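Local coordinates for protein malate dehydrogenase (Picrophilus torridus, PDB 4BGV) that probably catalyses the reversible, NAD-dependent oxidation of malate to oxaloacetate, a step of the tricarboxylic acid cycle, at residues K4-G9 with A71-S76; L21-T26 with P51-D56; N173-G178 with I188-V193. One frame throughout, in Å; residues are numbered along the deposited sequence.

Contact 1: residues K4-G9 with A71-S76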
loop_
_atom_site.group_PDB
_atom_site.type_symbol
_atom_site.label_atom_id
_atom_site.label_comp_id
_atom_site.label_asym_id
_atom_site.label_seq_id
_atom_site.Cartn_x
_atom_site.Cartn_y
_atom_site.Cartn_z
ATOM N N LYS A 4 -17.838 4.029 -9.313
ATOM C CA LYS A 4 -17.819 3.159 -10.471
ATOM C C LYS A 4 -17.035 3.844 -11.580
ATOM O O LYS A 4 -17.253 5.025 -11.878
ATOM C CB LYS A 4 -19.251 2.885 -10.920
ATOM C CG LYS A 4 -19.369 2.136 -12.239
ATOM C CD LYS A 4 -20.838 1.809 -12.488
ATOM C CE LYS A 4 -21.043 0.949 -13.724
ATOM N NZ LYS A 4 -22.517 0.700 -13.932
ATOM N N ILE A 5 -16.104 3.116 -12.170
ATOM C CA ILE A 5 -15.326 3.634 -13.284
ATOM C C ILE A 5 -15.558 2.713 -14.473
ATOM O O ILE A 5 -15.445 1.488 -14.340
ATOM C CB ILE A 5 -13.819 3.681 -12.947
ATOM C CG1 ILE A 5 -13.569 4.531 -11.693
ATOM C CG2 ILE A 5 -12.994 4.204 -14.127
ATOM C CD1 ILE A 5 -13.338 3.692 -10.421
ATOM N N SER A 6 -15.898 3.295 -15.616
ATOM C CA SER A 6 -15.997 2.539 -16.850
ATOM C C SER A 6 -14.748 2.818 -17.667
ATOM O O SER A 6 -14.322 3.966 -17.761
ATOM C CB SER A 6 -17.240 2.943 -17.651
ATOM O OG SER A 6 -18.426 2.489 -17.013
ATOM N N VAL A 7 -14.177 1.764 -18.244
ATOM C CA VAL A 7 -13.038 1.874 -19.152
ATOM C C VAL A 7 -13.439 1.377 -20.540
ATOM O O VAL A 7 -13.758 0.197 -20.727
ATOM C CB VAL A 7 -11.839 1.059 -18.617
ATOM C CG1 VAL A 7 -10.668 1.097 -19.577
ATOM C CG2 VAL A 7 -11.425 1.571 -17.226
ATOM N N ILE A 8 -13.444 2.289 -21.508
ATOM C CA ILE A 8 -13.800 1.946 -22.877
ATOM C C ILE A 8 -12.512 1.581 -23.617
ATOM O O ILE A 8 -11.610 2.413 -23.765
ATOM C CB ILE A 8 -14.546 3.109 -23.560
ATOM C CG1 ILE A 8 -15.816 3.468 -22.781
ATOM C CG2 ILE A 8 -14.893 2.757 -25.012
ATOM C CD1 ILE A 8 -16.614 4.619 -23.416
ATOM N N GLY A 9 -12.418 0.325 -24.041
ATOM C CA GLY A 9 -11.211 -0.211 -24.658
ATOM C C GLY A 9 -10.566 -1.207 -23.709
ATOM O O GLY A 9 -10.227 -0.862 -22.573
ATOM N N ALA A 71 -25.166 0.612 -22.017
ATOM C CA ALA A 71 -26.094 0.892 -20.915
ATOM C C ALA A 71 -25.483 0.550 -19.550
ATOM O O ALA A 71 -25.821 1.170 -18.538
ATOM C CB ALA A 71 -27.429 0.147 -21.123
ATOM N N GLU A 72 -24.569 -0.423 -19.536
ATOM C CA GLU A 72 -23.854 -0.816 -18.328
ATOM C C GLU A 72 -22.925 0.261 -17.740
ATOM O O GLU A 72 -22.429 0.107 -16.627
ATOM C CB GLU A 72 -23.081 -2.130 -18.558
ATOM C CG GLU A 72 -23.977 -3.332 -18.869
ATOM C CD GLU A 72 -24.747 -3.813 -17.654
ATOM O OE1 GLU A 72 -24.524 -3.262 -16.555
ATOM O OE2 GLU A 72 -25.570 -4.746 -17.795
ATOM N N MET A 73 -22.707 1.356 -18.461
ATOM C CA MET A 73 -21.925 2.474 -17.924
ATOM C C MET A 73 -22.724 3.332 -16.953
ATOM O O MET A 73 -22.149 4.157 -16.260
ATOM C CB MET A 73 -21.391 3.380 -19.049
ATOM C CG MET A 73 -20.415 2.696 -19.997
ATOM S SD MET A 73 -19.570 3.914 -21.029
ATOM C CE MET A 73 -20.932 4.692 -21.889
ATOM N N LYS A 74 -24.046 3.143 -16.911
ATOM C CA LYS A 74 -24.908 3.964 -16.063
ATOM C C LYS A 74 -24.351 4.124 -14.650
ATOM O O LYS A 74 -23.956 3.148 -14.005
ATOM C CB LYS A 74 -26.328 3.393 -16.011
ATOM C CG LYS A 74 -26.408 1.959 -15.511
ATOM C CD LYS A 74 -27.845 1.448 -15.518
ATOM C CE LYS A 74 -27.918 -0.007 -15.100
ATOM N NZ LYS A 74 -29.328 -0.471 -15.019
ATOM N N GLY A 75 -24.307 5.370 -14.183
ATOM C CA GLY A 75 -23.852 5.668 -12.839
ATOM C C GLY A 75 -22.343 5.689 -12.660
ATOM O O GLY A 75 -21.858 5.699 -11.532
ATOM N N SER A 76 -21.595 5.693 -13.762
ATOM C CA SER A 76 -20.141 5.775 -13.674
ATOM C C SER A 76 -19.731 7.171 -13.213
ATOM O O SER A 76 -20.209 8.168 -13.746
ATOM C CB SER A 76 -19.494 5.488 -15.040
ATOM O OG SER A 76 -19.668 4.126 -15.434
HETATM O O HOH W 1 -20.360 5.957 -9.393
#
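K4 reaches across to the 71-76 loop and grips it with its ammonium group. NZ donates to two backbone carbonyls, lying 2.8 Å from O of E72 and 2.8 Å from O of K74, and both bonds are bent at the acceptor, with NZ tilted out of each carbonyl plane, more for E72 (32°) than for K74. The reach depends on an extended chain: CG stands anti to the backbone N (chi1 172°) and the remaining torsions stay near 180°, which carries the methylenes past G75 and S76. The carboxylate of E72 stays further off, OE1 being 5.2 Å from NZ.

Hydroxyls form a second, buried chain of hydrogen bonds. S6 OG donates to S76 OG at 2.6 Å, and S76 OG in turn donates to O of M73, also at 2.6 Å. O of M73 also accepts a bond from S76 N, closing the type II turn from M73 to S76, in which G75 takes positive phi.

Between the backbones, one water takes a bond from K4 N and gives one to G75 O, and S76 CA makes a CH...O contact with K4 O.

Strand 4-8 is the first strand of the Rossmann-type NAD-binding domain. It lies inside the parallel sheet between strands 28-33 and 78-81, and the turn delivers the chain into the latter. G9 begins the glycine-rich loop that by similarity binds NAD(+).

M73 CG makes a van der Waals contact with S6 OG at 3.6 Å; past the bend at chi3, SD packs on CD1 of I8 at 3.9 Å, an apolar contact in which the two side chains cross at about a right angle. F32 of strand 28-33 touches S6, E72 and M73, and I111 of helix 93-114 packs on M73.

Contact 2: residues L21-T26 with P51-D56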
loop_
_atom_site.group_PDB
_atom_site.type_symbol
_atom_site.label_atom_id
_atom_site.label_comp_id
_atom_site.label_asym_id
_atom_site.label_seq_id
_atom_site.Cartn_x
_atom_site.Cartn_y
_atom_site.Cartn_z
ATOM N N LEU A 21 -6.404 0.519 -11.407
ATOM C CA LEU A 21 -7.504 0.989 -10.557
ATOM C C LEU A 21 -7.863 -0.040 -9.500
ATOM O O LEU A 21 -8.179 0.324 -8.368
ATOM C CB LEU A 21 -8.747 1.300 -11.393
ATOM C CG LEU A 21 -8.540 2.487 -12.362
ATOM C CD1 LEU A 21 -9.758 2.654 -13.252
ATOM C CD2 LEU A 21 -8.244 3.786 -11.592
ATOM N N ALA A 22 -7.816 -1.324 -9.863
ATOM C CA ALA A 22 -8.154 -2.385 -8.897
ATOM C C ALA A 22 -7.119 -2.453 -7.784
ATOM O O ALA A 22 -7.470 -2.473 -6.599
ATOM C CB ALA A 22 -8.287 -3.741 -9.593
ATOM N N ILE A 23 -5.841 -2.485 -8.163
ATOM C CA ILE A 23 -4.752 -2.470 -7.176
ATOM C C ILE A 23 -4.849 -1.278 -6.212
ATOM O O ILE A 23 -4.644 -1.424 -5.010
ATOM C CB ILE A 23 -3.378 -2.488 -7.888
ATOM C CG1 ILE A 23 -3.206 -3.842 -8.596
ATOM C CG2 ILE A 23 -2.232 -2.197 -6.911
ATOM C CD1 ILE A 23 -2.158 -3.848 -9.701
ATOM N N ARG A 24 -5.142 -0.098 -6.749
ATOM C CA ARG A 24 -5.245 1.107 -5.936
ATOM C C ARG A 24 -6.636 1.251 -5.323
ATOM O O ARG A 24 -6.933 2.246 -4.652
ATOM C CB ARG A 24 -4.866 2.337 -6.770
ATOM C CG ARG A 24 -3.403 2.259 -7.232
ATOM C CD ARG A 24 -3.043 3.376 -8.201
ATOM N NE ARG A 24 -2.942 4.706 -7.593
ATOM C CZ ARG A 24 -1.834 5.168 -7.013
ATOM N NH1 ARG A 24 -0.771 4.374 -6.907
ATOM N NH2 ARG A 24 -1.785 6.406 -6.506
ATOM N N GLN A 25 -7.470 0.242 -5.545
ATOM C CA GLN A 25 -8.802 0.160 -4.925
ATOM C C GLN A 25 -9.671 1.391 -5.180
ATOM O O GLN A 25 -10.410 1.866 -4.298
ATOM C CB GLN A 25 -8.662 -0.168 -3.429
ATOM C CG GLN A 25 -7.912 -1.480 -3.231
ATOM C CD GLN A 25 -7.817 -1.962 -1.786
ATOM O OE1 GLN A 25 -8.412 -1.391 -0.876
ATOM N NE2 GLN A 25 -7.060 -3.035 -1.581
ATOM N N THR A 26 -9.607 1.883 -6.413
ATOM C CA THR A 26 -10.256 3.145 -6.750
ATOM C C THR A 26 -11.777 3.041 -6.729
ATOM O O THR A 26 -12.458 3.962 -6.273
ATOM C CB THR A 26 -9.747 3.687 -8.093
ATOM O OG1 THR A 26 -8.315 3.724 -8.049
ATOM C CG2 THR A 26 -10.280 5.107 -8.365
ATOM N N PRO A 51 -8.168 -12.275 -4.674
ATOM C CA PRO A 51 -7.818 -12.897 -3.392
ATOM C C PRO A 51 -6.357 -12.673 -2.961
ATOM O O PRO A 51 -6.097 -12.577 -1.757
ATOM C CB PRO A 51 -8.107 -14.387 -3.630
ATOM C CG PRO A 51 -9.204 -14.377 -4.678
ATOM C CD PRO A 51 -8.828 -13.235 -5.586
ATOM N N HIS A 52 -5.429 -12.577 -3.906
ATOM C CA HIS A 52 -4.031 -12.330 -3.545
ATOM C C HIS A 52 -3.790 -10.844 -3.298
ATOM O O HIS A 52 -3.108 -10.479 -2.346
ATOM C CB HIS A 52 -3.071 -12.800 -4.642
ATOM C CG HIS A 52 -2.927 -14.284 -4.737
ATOM N ND1 HIS A 52 -2.595 -15.065 -3.653
ATOM C CD2 HIS A 52 -3.018 -15.124 -5.797
ATOM C CE1 HIS A 52 -2.516 -16.330 -4.035
ATOM N NE2 HIS A 52 -2.761 -16.389 -5.333
ATOM N N TRP A 53 -4.319 -9.993 -4.173
ATOM C CA TRP A 53 -4.064 -8.554 -4.074
ATOM C C TRP A 53 -4.820 -7.934 -2.891
ATOM O O TRP A 53 -4.331 -7.009 -2.236
ATOM C CB TRP A 53 -4.509 -7.830 -5.345
ATOM C CG TRP A 53 -3.534 -7.768 -6.504
ATOM C CD1 TRP A 53 -3.675 -8.365 -7.728
ATOM C CD2 TRP A 53 -2.310 -7.023 -6.562
ATOM N NE1 TRP A 53 -2.603 -8.056 -8.536
ATOM C CE2 TRP A 53 -1.752 -7.235 -7.845
ATOM C CE3 TRP A 53 -1.629 -6.206 -5.651
ATOM C CZ2 TRP A 53 -0.552 -6.646 -8.244
ATOM C CZ3 TRP A 53 -0.427 -5.631 -6.042
ATOM C CH2 TRP A 53 0.095 -5.850 -7.332
ATOM N N GLY A 54 -6.036 -8.408 -2.651
ATOM C CA GLY A 54 -6.847 -7.868 -1.580
ATOM C C GLY A 54 -7.953 -6.896 -1.959
ATOM O O GLY A 54 -8.634 -6.402 -1.070
ATOM N N TYR A 55 -8.171 -6.630 -3.246
ATOM C CA TYR A 55 -9.244 -5.697 -3.624
ATOM C C TYR A 55 -10.633 -6.318 -3.651
ATOM O O TYR A 55 -10.869 -7.312 -4.335
ATOM C CB TYR A 55 -8.950 -4.952 -4.941
ATOM C CG TYR A 55 -8.379 -5.757 -6.103
ATOM C CD1 TYR A 55 -9.201 -6.535 -6.924
ATOM C CD2 TYR A 55 -7.027 -5.671 -6.422
ATOM C CE1 TYR A 55 -8.678 -7.238 -8.010
ATOM C CE2 TYR A 55 -6.502 -6.366 -7.492
ATOM C CZ TYR A 55 -7.313 -7.138 -8.282
ATOM O OH TYR A 55 -6.738 -7.805 -9.336
ATOM N N ASP A 56 -11.553 -5.741 -2.874
ATOM C CA ASP A 56 -12.932 -6.220 -2.839
ATOM C C ASP A 56 -13.778 -5.318 -3.727
ATOM O O ASP A 56 -14.432 -4.381 -3.256
ATOM C CB ASP A 56 -13.464 -6.244 -1.406
ATOM C CG ASP A 56 -12.962 -7.452 -0.624
ATOM O OD1 ASP A 56 -12.842 -8.528 -1.239
ATOM O OD2 ASP A 56 -12.695 -7.324 0.586
HETATM O O HOH W 2 -7.526 -4.708 0.968
#
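I23 turns CG1 anti to its carbonyl carbon (chi1 -67°), which brings the isoleucine branch over the indole of W53. Y55 instead places CG between its backbone N and carbonyl carbon (chi1 43°), laying the phenol ring against A22. Two CH-pi contacts result. I23 CG1 stands 3.7 Å from the centroid of the W53 six-membered ring, almost on its normal, while CD1 reaches W53 CZ2 at 3.5 Å. A22 CB sits over the centre of the Y55 ring, 3.6 Å from its centroid, and A22 O lies 3.2 Å from Y55 CD2.

These residues join the C-terminal ends of helices 12-23 and 50-53 within the Rossmann-type NAD-binding domain. The first helix closes in a Schellman motif with Q25 at positive phi; G54, also at positive phi, follows the second. With W53 cut back to alanine, the CG1-CD1 branch of I23 would probably lose the indole face it lies on.

Polar links are sparse. A water accepts from Q25 NE2 at 3.1 Å and donates to G54 O at 2.9 Å, bridging the two helix ends. The hydroxyl of Y55 is held by I46 O and Q19 NE2. I236 of a second subunit packs on W53, and D56 forms a salt bridge with R249 of a third.

Contact 3: residues N173-G178 with I188-V193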
loop_
_atom_site.group_PDB
_atom_site.type_symbol
_atom_site.label_atom_id
_atom_site.label_comp_id
_atom_site.label_asym_id
_atom_site.label_seq_id
_atom_site.Cartn_x
_atom_site.Cartn_y
_atom_site.Cartn_z
ATOM N N ASN A 173 10.927 16.578 -9.798
ATOM C CA ASN A 173 9.750 17.243 -10.328
ATOM C C ASN A 173 10.063 17.781 -11.701
ATOM O O ASN A 173 11.027 18.508 -11.867
ATOM C CB ASN A 173 9.343 18.380 -9.411
ATOM C CG ASN A 173 9.071 17.898 -8.000
ATOM O OD1 ASN A 173 8.025 17.315 -7.741
ATOM N ND2 ASN A 173 10.031 18.102 -7.092
ATOM N N ALA A 174 9.255 17.417 -12.690
ATOM C CA ALA A 174 9.519 17.819 -14.067
ATOM C C ALA A 174 8.286 18.512 -14.639
ATOM O O ALA A 174 7.211 17.919 -14.697
ATOM C CB ALA A 174 9.880 16.597 -14.903
ATOM N N PHE A 175 8.455 19.762 -15.053
ATOM C CA PHE A 175 7.330 20.607 -15.437
ATOM C C PHE A 175 7.154 20.626 -16.951
ATOM O O PHE A 175 8.005 21.146 -17.672
ATOM C CB PHE A 175 7.564 22.033 -14.916
ATOM C CG PHE A 175 6.337 22.891 -14.939
ATOM C CD1 PHE A 175 5.981 23.573 -16.080
ATOM C CD2 PHE A 175 5.530 22.990 -13.826
ATOM C CE1 PHE A 175 4.861 24.362 -16.117
ATOM C CE2 PHE A 175 4.397 23.778 -13.854
ATOM C CZ PHE A 175 4.063 24.461 -15.002
ATOM N N VAL A 176 6.051 20.056 -17.426
ATOM C CA VAL A 176 5.733 20.111 -18.849
ATOM C C VAL A 176 4.275 20.473 -19.097
ATOM O O VAL A 176 3.376 20.019 -18.385
ATOM C CB VAL A 176 6.022 18.772 -19.544
ATOM C CG1 VAL A 176 7.535 18.570 -19.697
ATOM C CG2 VAL A 176 5.396 17.627 -18.773
ATOM N N ILE A 177 4.041 21.292 -20.111
ATOM C CA ILE A 177 2.678 21.570 -20.544
ATOM C C ILE A 177 2.569 21.339 -22.056
ATOM O O ILE A 177 3.541 20.950 -22.709
ATOM C CB ILE A 177 2.225 23.017 -20.167
ATOM C CG1 ILE A 177 3.111 24.075 -20.835
ATOM C CG2 ILE A 177 2.225 23.212 -18.644
ATOM C CD1 ILE A 177 2.632 25.525 -20.560
ATOM N N GLY A 178 1.390 21.574 -22.618
ATOM C CA GLY A 178 1.213 21.393 -24.052
ATOM C C GLY A 178 0.940 19.943 -24.416
ATOM O O GLY A 178 0.457 19.177 -23.578
ATOM N N ILE A 188 11.982 24.265 -17.826
ATOM C CA ILE A 188 13.164 23.750 -17.142
ATOM C C ILE A 188 13.326 24.423 -15.792
ATOM O O ILE A 188 13.688 23.774 -14.813
ATOM C CB ILE A 188 14.433 23.958 -17.992
ATOM C CG1 ILE A 188 14.355 23.113 -19.260
ATOM C CG2 ILE A 188 15.679 23.625 -17.203
ATOM C CD1 ILE A 188 13.805 21.734 -19.034
ATOM N N ARG A 189 13.024 25.720 -15.734
ATOM C CA ARG A 189 13.163 26.466 -14.481
ATOM C C ARG A 189 12.236 25.972 -13.370
ATOM O O ARG A 189 12.524 26.182 -12.192
ATOM C CB ARG A 189 12.976 27.970 -14.712
ATOM C CG ARG A 189 11.605 28.341 -15.231
ATOM C CD ARG A 189 11.594 29.736 -15.845
ATOM N NE ARG A 189 10.285 30.017 -16.415
ATOM C CZ ARG A 189 9.363 30.765 -15.823
ATOM N NH1 ARG A 189 9.622 31.338 -14.651
ATOM N NH2 ARG A 189 8.202 30.971 -16.422
ATOM N N TYR A 190 11.132 25.316 -13.736
ATOM C CA TYR A 190 10.222 24.778 -12.728
ATOM C C TYR A 190 10.490 23.306 -12.439
ATOM O O TYR A 190 9.684 22.633 -11.792
ATOM C CB TYR A 190 8.770 24.941 -13.160
ATOM C CG TYR A 190 8.235 26.361 -13.141
ATOM C CD1 TYR A 190 8.973 27.417 -12.603
ATOM C CD2 TYR A 190 6.964 26.629 -13.615
ATOM C CE1 TYR A 190 8.451 28.718 -12.583
ATOM C CE2 TYR A 190 6.436 27.916 -13.598
ATOM C CZ TYR A 190 7.176 28.946 -13.080
ATOM O OH TYR A 190 6.620 30.206 -13.073
ATOM N N SER A 191 11.596 22.793 -12.959
ATOM C CA SER A 191 11.937 21.387 -12.773
ATOM C C SER A 191 13.083 21.354 -11.793
ATOM O O SER A 191 14.012 22.165 -11.885
ATOM C CB SER A 191 12.345 20.739 -14.109
ATOM O OG SER A 191 11.287 20.843 -15.054
ATOM N N ASN A 192 13.022 20.426 -10.849
ATOM C CA ASN A 192 13.936 20.467 -9.718
ATOM C C ASN A 192 14.053 19.118 -9.023
ATOM O O ASN A 192 13.257 18.199 -9.279
ATOM C CB ASN A 192 13.439 21.506 -8.698
ATOM C CG ASN A 192 12.057 21.168 -8.148
ATOM O OD1 ASN A 192 11.911 20.283 -7.309
ATOM N ND2 ASN A 192 11.041 21.880 -8.622
ATOM N N VAL A 193 15.050 19.000 -8.144
ATOM C CA VAL A 193 15.098 17.873 -7.219
ATOM C C VAL A 193 14.901 18.427 -5.803
ATOM O O VAL A 193 15.752 19.173 -5.292
ATOM C CB VAL A 193 16.440 17.114 -7.267
ATOM C CG1 VAL A 193 16.394 15.933 -6.306
ATOM C CG2 VAL A 193 16.726 16.620 -8.684
#
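N173 and N192 are bound to each other three times. Their backbones form an antiparallel hydrogen-bonded pair: N173 N donates to N192 O at 2.9 Å, and N192 N returns a bond to N173 O at 2.9 Å. On the same face of the sheet, N173 ND2 gives a bent bond (147°) to N192 OD1 at 2.9 Å, with the amide planes 45° apart; OD1 also accepts from G195 N of the same chain. The side-chain oxygen S191 OG accepts from F175 N at 3.0 Å in an almost linear bond, and is itself bonded to F187 O. S191 CA adds a CH...O contact to N173 O.

Packing follows at F175. Its ring, set anti to the backbone N (chi1 -165°), receives the edge of Y190 in a T-shaped stack, centroids 5.1 Å apart, with Y190 CD2 over the centre of the F175 face. The two CB atoms meet at 3.6 Å, and F187 joins both rings.

S194 of a fourth subunit packs on F175, and G195 of that subunit on Y190. The arrangement is a beta hairpin of the C-terminal domain, strand 172-178 against 184-193, in which the chain turns a corner at 188-190 before resuming its pairing.

Overall arrangement
Contacts 1 and 2 both belong to the NAD-binding domain and contact 3 to the C-terminal domain. Along the chain contact 2 is nested within the loop closed by contact 1, and contact 3 follows both. The first two have centres 18 Å apart and meet directly where I5 of strand 4-8 packs on L21, near the end of helix 12-23, and on T26 just after it; that helix follows the strand in the chain. Contact 3 is remote, its centre about 34 Å from that of contact 1 and 32 Å from that of contact 2. Contacts 2 and 3 touch other subunits, so the tetramer is built through both domains, whereas contact 1 lies within its own subunit.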